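Local coordinates for putative PAS/PAC sensor protein (PDB 6HMJ), which senses blue light through a flavin-bearing light-oxygen-voltage domain and mediates RNA binding and translational regulation, at residues Val247-Ala252 with Tyr263-Phe268; Ala22-Ser27 with Leu43-Val48. One frame throughout, in Å; residues are numbered along the deposited sequence.

Contact 1: residues Val247-Ala252 with Tyr263-Phe268; sequences VAITVA and YANPAF. With FMN (flavin mononucleotide), chain E.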
loop_
_atom_site.group_PDB
_atom_site.type_symbol
_atom_site.label_atom_id
_atom_site.label_comp_id
_atom_site.label_asym_id
_atom_site.label_seq_id
_atom_site.Cartn_x
_atom_site.Cartn_y
_atom_site.Cartn_z
ATOM N N VAL A 247 -12.328 -18.493 26.286
ATOM C CA VAL A 247 -11.882 -17.243 26.884
ATOM C C VAL A 247 -11.444 -17.518 28.318
ATOM O O VAL A 247 -11.863 -18.492 28.953
ATOM C CB VAL A 247 -12.968 -16.144 26.840
ATOM C CG1 VAL A 247 -13.308 -15.798 25.405
ATOM C CG2 VAL A 247 -14.217 -16.576 27.597
ATOM N N ALA A 248 -10.596 -16.633 28.834
ATOM C CA ALA A 248 -9.971 -16.867 30.128
ATOM C C ALA A 248 -10.976 -16.676 31.253
ATOM O O ALA A 248 -11.788 -15.747 31.234
ATOM C CB ALA A 248 -8.784 -15.924 30.325
ATOM N N ILE A 249 -10.915 -17.569 32.238
ATOM C CA ILE A 249 -11.745 -17.492 33.432
ATOM C C ILE A 249 -10.844 -17.683 34.645
ATOM O O ILE A 249 -10.028 -18.611 34.679
ATOM C CB ILE A 249 -12.866 -18.550 33.415
ATOM C CG1 ILE A 249 -13.714 -18.395 32.148
ATOM C CG2 ILE A 249 -13.730 -18.437 34.677
ATOM C CD1 ILE A 249 -14.793 -19.443 31.994
ATOM N N THR A 250 -10.981 -16.797 35.628
ATOM C CA THR A 250 -10.216 -16.884 36.862
ATOM C C THR A 250 -11.129 -16.570 38.039
ATOM O O THR A 250 -12.099 -15.815 37.911
ATOM C CB THR A 250 -9.017 -15.927 36.857
ATOM O OG1 THR A 250 -9.468 -14.594 36.585
ATOM C CG2 THR A 250 -8.006 -16.345 35.802
ATOM N N VAL A 251 -10.813 -17.163 39.185
ATOM C CA VAL A 251 -11.544 -16.918 40.423
ATOM C C VAL A 251 -10.542 -16.579 41.516
ATOM O O VAL A 251 -9.513 -17.253 41.656
ATOM C CB VAL A 251 -12.405 -18.126 40.839
ATOM C CG1 VAL A 251 -13.218 -17.792 42.083
ATOM C CG2 VAL A 251 -13.316 -18.557 39.695
ATOM N N ALA A 252 -10.844 -15.542 42.287
ATOM C CA ALA A 252 -10.024 -15.132 43.415
ATOM C C ALA A 252 -10.866 -15.189 44.681
ATOM O O ALA A 252 -12.051 -14.840 44.668
ATOM C CB ALA A 252 -9.467 -13.722 43.216
ATOM N N TYR A 263 -8.716 -20.360 41.067
ATOM C CA TYR A 263 -9.029 -21.086 39.846
ATOM C C TYR A 263 -8.532 -20.307 38.636
ATOM O O TYR A 263 -8.561 -19.074 38.615
ATOM C CB TYR A 263 -10.530 -21.351 39.688
ATOM C CG TYR A 263 -10.849 -22.030 38.377
ATOM C CD1 TYR A 263 -10.632 -23.391 38.208
ATOM C CD2 TYR A 263 -11.341 -21.307 37.299
ATOM C CE1 TYR A 263 -10.907 -24.013 37.007
ATOM C CE2 TYR A 263 -11.620 -21.921 36.095
ATOM C CZ TYR A 263 -11.402 -23.271 35.951
ATOM O OH TYR A 263 -11.682 -23.882 34.749
ATOM N N ALA A 264 -8.091 -21.048 37.620
ATOM C CA ALA A 264 -7.685 -20.462 36.345
ATOM C C ALA A 264 -7.766 -21.545 35.280
ATOM O O ALA A 264 -7.150 -22.607 35.432
ATOM C CB ALA A 264 -6.271 -19.885 36.428
ATOM N N ASN A 265 -8.518 -21.290 34.218
ATOM C CA ASN A 265 -8.759 -22.288 33.181
ATOM C C ASN A 265 -7.666 -22.236 32.127
ATOM O O ASN A 265 -6.882 -21.286 32.058
ATOM C CB ASN A 265 -10.139 -22.062 32.566
ATOM C CG ASN A 265 -10.221 -20.776 31.759
ATOM O OD1 ASN A 265 -9.304 -19.959 31.772
ATOM N ND2 ASN A 265 -11.337 -20.587 31.063
ATOM N N PRO A 266 -7.586 -23.258 31.270
ATOM C CA PRO A 266 -6.503 -23.288 30.271
ATOM C C PRO A 266 -6.490 -22.088 29.337
ATOM O O PRO A 266 -5.410 -21.683 28.887
ATOM C CB PRO A 266 -6.769 -24.593 29.506
ATOM C CG PRO A 266 -7.536 -25.442 30.461
ATOM C CD PRO A 266 -8.392 -24.491 31.247
ATOM N N ALA A 267 -7.651 -21.509 29.018
ATOM C CA ALA A 267 -7.665 -20.315 28.181
ATOM C C ALA A 267 -6.856 -19.199 28.824
ATOM O O ALA A 267 -6.188 -18.420 28.131
ATOM C CB ALA A 267 -9.101 -19.859 27.931
ATOM N N PHE A 268 -6.903 -19.107 30.153
ATOM C CA PHE A 268 -6.040 -18.170 30.861
ATOM C C PHE A 268 -4.577 -18.559 30.702
ATOM O O PHE A 268 -3.710 -17.692 30.538
ATOM C CB PHE A 268 -6.433 -18.118 32.338
ATOM C CG PHE A 268 -5.593 -17.187 33.158
ATOM C CD1 PHE A 268 -4.460 -17.648 33.808
ATOM C CD2 PHE A 268 -5.941 -15.853 33.291
ATOM C CE1 PHE A 268 -3.686 -16.797 34.569
ATOM C CE2 PHE A 268 -5.172 -14.997 34.051
ATOM C CZ PHE A 268 -4.041 -15.472 34.692
HETATM N N1 FMN E . -5.136 -7.174 37.380
HETATM C C2 FMN E . -4.463 -7.184 36.209
HETATM O O2 FMN E . -3.620 -6.288 35.988
HETATM N N3 FMN E . -4.663 -8.121 35.267
HETATM C C4 FMN E . -5.545 -9.114 35.414
HETATM O O4 FMN E . -5.703 -9.968 34.516
HETATM C C4A FMN E . -6.323 -9.179 36.669
HETATM N N5 FMN E . -7.230 -10.148 36.898
HETATM C C5A FMN E . -7.926 -10.176 38.057
HETATM C C6 FMN E . -8.858 -11.190 38.257
HETATM C C7 FMN E . -9.586 -11.251 39.436
HETATM C C7M FMN E . -10.586 -12.359 39.633
HETATM C C8 FMN E . -9.374 -10.219 40.485
HETATM C C8M FMN E . -10.146 -10.243 41.777
HETATM C C9 FMN E . -8.450 -9.204 40.286
HETATM C C9A FMN E . -7.710 -9.137 39.109
HETATM N N10 FMN E . -6.755 -8.112 38.878
HETATM C C10 FMN E . -6.058 -8.118 37.662
HETATM C "C1'" FMN E . -6.468 -7.034 39.830
HETATM C "C2'" FMN E . -5.271 -7.383 40.692
HETATM O "O2'" FMN E . -5.247 -8.781 40.987
HETATM C "C3'" FMN E . -5.347 -6.591 41.984
HETATM O "O3'" FMN E . -6.574 -6.918 42.656
HETATM C "C4'" FMN E . -5.312 -5.086 41.770
HETATM O "O4'" FMN E . -4.125 -4.713 41.070
HETATM C "C5'" FMN E . -5.394 -4.453 43.151
HETATM O "O5'" FMN E . -4.395 -3.462 43.342
HETATM P P FMN E . -3.092 -3.821 44.208
HETATM O O1P FMN E . -2.303 -2.538 44.146
HETATM O O2P FMN E . -3.648 -4.165 45.570
HETATM O O3P FMN E . -2.478 -5.016 43.519
#

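Contact 2: residues Ala22-Ser27 with Leu43-Val48; sequences ARFVGS and LTPAVV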
loop_
_atom_site.group_PDB
_atom_site.type_symbol
_atom_site.label_atom_id
_atom_site.label_comp_id
_atom_site.label_asym_id
_atom_site.label_seq_id
_atom_site.Cartn_x
_atom_site.Cartn_y
_atom_site.Cartn_z
ATOM N N ALA A 22 30.267 36.495 -55.103
ATOM C CA ALA A 22 29.163 36.623 -54.153
ATOM C C ALA A 22 27.891 35.968 -54.688
ATOM O O ALA A 22 26.778 36.327 -54.299
ATOM C CB ALA A 22 28.903 38.091 -53.803
ATOM N N ARG A 23 28.050 34.992 -55.582
ATOM C CA ARG A 23 26.914 34.210 -56.048
ATOM C C ARG A 23 26.376 33.351 -54.912
ATOM O O ARG A 23 27.128 32.611 -54.269
ATOM C CB ARG A 23 27.292 33.322 -57.232
ATOM C CG ARG A 23 26.174 32.346 -57.591
ATOM C CD ARG A 23 26.473 31.474 -58.790
ATOM N NE ARG A 23 25.491 30.395 -58.878
ATOM C CZ ARG A 23 25.285 29.638 -59.951
ATOM N NH1 ARG A 23 25.991 29.832 -61.058
ATOM N NH2 ARG A 23 24.364 28.685 -59.915
ATOM N N PHE A 24 25.074 33.449 -54.669
ATOM C CA PHE A 24 24.422 32.787 -53.547
ATOM C C PHE A 24 23.414 31.790 -54.098
ATOM O O PHE A 24 22.516 32.167 -54.859
ATOM C CB PHE A 24 23.736 33.810 -52.639
ATOM C CG PHE A 24 22.923 33.198 -51.538
ATOM C CD1 PHE A 24 23.442 33.074 -50.263
ATOM C CD2 PHE A 24 21.632 32.769 -51.773
ATOM C CE1 PHE A 24 22.690 32.520 -49.249
ATOM C CE2 PHE A 24 20.879 32.210 -50.767
ATOM C CZ PHE A 24 21.407 32.086 -49.502
ATOM N N VAL A 25 23.568 30.523 -53.720
ATOM C CA VAL A 25 22.682 29.448 -54.154
ATOM C C VAL A 25 22.025 28.870 -52.908
ATOM O O VAL A 25 22.683 28.190 -52.109
ATOM C CB VAL A 25 23.432 28.360 -54.932
ATOM C CG1 VAL A 25 22.449 27.374 -55.549
ATOM C CG2 VAL A 25 24.313 28.980 -56.003
ATOM N N GLY A 26 20.732 29.130 -52.746
ATOM C CA GLY A 26 19.969 28.617 -51.620
ATOM C C GLY A 26 19.110 27.433 -52.030
ATOM O O GLY A 26 18.518 27.424 -53.109
ATOM N N SER A 27 19.052 26.436 -51.152
ATOM C CA SER A 27 18.310 25.221 -51.434
ATOM C C SER A 27 16.807 25.472 -51.341
ATOM O O SER A 27 16.344 26.432 -50.716
ATOM C CB SER A 27 18.701 24.114 -50.457
ATOM O OG SER A 27 18.135 24.346 -49.178
ATOM N N LEU A 43 16.462 33.539 -53.552
ATOM C CA LEU A 43 17.171 33.438 -52.280
ATOM C C LEU A 43 18.515 34.142 -52.421
ATOM O O LEU A 43 19.375 33.709 -53.195
ATOM C CB LEU A 43 17.360 31.984 -51.855
ATOM C CG LEU A 43 16.118 31.179 -51.474
ATOM C CD1 LEU A 43 16.515 29.755 -51.116
ATOM C CD2 LEU A 43 15.388 31.835 -50.311
ATOM N N THR A 44 18.656 35.257 -51.721
ATOM C CA THR A 44 19.860 36.069 -51.674
ATOM C C THR A 44 20.248 36.275 -50.218
ATOM O O THR A 44 19.431 36.061 -49.315
ATOM C CB THR A 44 19.655 37.429 -52.356
ATOM O OG1 THR A 44 18.753 38.220 -51.579
ATOM C CG2 THR A 44 19.090 37.241 -53.758
ATOM N N PRO A 45 21.501 36.655 -49.951
ATOM C CA PRO A 45 21.868 36.974 -48.562
ATOM C C PRO A 45 20.986 38.044 -47.940
ATOM O O PRO A 45 20.601 37.921 -46.770
ATOM C CB PRO A 45 23.324 37.446 -48.691
ATOM C CG PRO A 45 23.831 36.763 -49.911
ATOM C CD PRO A 45 22.664 36.709 -50.856
ATOM N N ALA A 46 20.648 39.094 -48.694
ATOM C CA ALA A 46 19.745 40.118 -48.181
ATOM C C ALA A 46 18.405 39.529 -47.757
ATOM O O ALA A 46 17.750 40.064 -46.855
ATOM C CB ALA A 46 19.534 41.205 -49.237
ATOM N N VAL A 47 17.985 38.427 -48.384
ATOM C CA VAL A 47 16.721 37.796 -48.013
ATOM C C VAL A 47 16.859 37.053 -46.692
ATOM O O VAL A 47 15.966 37.110 -45.837
ATOM C CB VAL A 47 16.244 36.855 -49.136
ATOM C CG1 VAL A 47 15.015 36.079 -48.693
ATOM C CG2 VAL A 47 15.930 37.643 -50.396
ATOM N N VAL A 48 17.965 36.333 -46.507
ATOM C CA VAL A 48 18.206 35.647 -45.240
ATOM C C VAL A 48 18.187 36.638 -44.083
ATOM O O VAL A 48 17.447 36.466 -43.108
ATOM C CB VAL A 48 19.534 34.869 -45.292
ATOM C CG1 VAL A 48 19.901 34.343 -43.906
ATOM C CG2 VAL A 48 19.436 33.721 -46.281
#

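Contact 1: residues Val247-Ala252 with Tyr263-Phe268
Asn265, at the N-cap of helix 266-272, ties backbone groups of both segments together at the open end of this PAS-domain hairpin, away from its connecting turn. Its CG sits between its own N and carbonyl carbon (chi1 68°), which turns the amide toward the opposite segment. There OD1 accepts from Ile249 N at 2.9 Å on one face of the amide plane and from Phe268 N, the capping bond, on the other. Val247 O lies nearly in the amide plane and takes a 3.0 Å bond from ND2, which also donates to Ala242 O. Beyond this knot, Asn265 N binds Ile249 O, and Val251 and Tyr263 form an antiparallel hydrogen-bonded pair. On the flavin side, Thr250 CG2 stands over one face of the Phe268 ring, 3.7 Å from its centroid, while Ala248 CB meets the ring's edge. Thr250 OG1 lies 3.8 Å from C6 of the flavin and is hydrogen-bonded to Gln347. The other face is looser: the partly exposed Tyr263 lays its CB against Val251 CB at 3.9 Å, and Tyr263 CE2 comes to 4.3 Å from Ile249 CG2. Helix 234-244 packs on Ile249 and Tyr263, Ile229 and Ile237 of the second subunit add to that face, and strand 340-346 flanks strand 250-253 across from strand 261-264.

Contact 2: residues Ala22-Ser27 with Leu43-Val48
Phe24 reaches from strand 24-26 to the start of helix 45-50, joining an outermost strand of the antiparallel sheet in the N-terminal PAS domain to one of the short helices that follow it. The ring extends toward the turn Leu43-Pro45 because chi1 (174°) sets CG opposite the backbone N, and it lies against the peptide link between Thr44 and Pro45. Thr44 C stands over the centre of one face, 4.0 Å above the plane, and Pro45 N lies over the same face nearer the rim. The Phe24 side chain and the proline ring slide past each other in opposite directions, bringing Phe24 CB to 3.6 Å from Pro45 CD. Farther out, CE2 of Phe24 meets Leu43 CB at 3.7 Å, and Val48 crosses the aromatic side chain at about a right angle, its CG2 4.1 Å from Phe24 CZ. An alanine in place of Phe24 would probably open a gap beside Leu43 and Pro45 and take an apolar partner from Val48 CG2. The Phe15 ring meets that of Phe24, and Leu30 also touches its side chain, while Leu43 packs on Leu30, Ala31 and Leu34 of helix 28-34. Thr44 is the N-cap of helix 45-50, OG1 accepting from Val47 N at 3.3 Å. Where the strand ends, Leu43 CD1 lies 3.6 Å from Gly26 C.

Contact 1 is buried and contact 2 lies at the surface; their centres are about 105 Å apart, on opposite sides of the chain's centre and in different PAS domains. Contact 1 sets an outermost strand and the helix start that follows it against an inner strand; contact 2 sets an outermost strand against a helix start. The chemistry differs too. In contact 1 the capping side chain also binds the opposite segment, adding to a ladder of strand bonds. In contact 2 the Thr44 cap stays within its own segment, and the joining is done by apolar and aromatic packing. Residues 247-252 contribute to the flavin pocket and reach the second subunit, whereas 22-27 and 43-48 lie far from the flavin pocket and from the other chain.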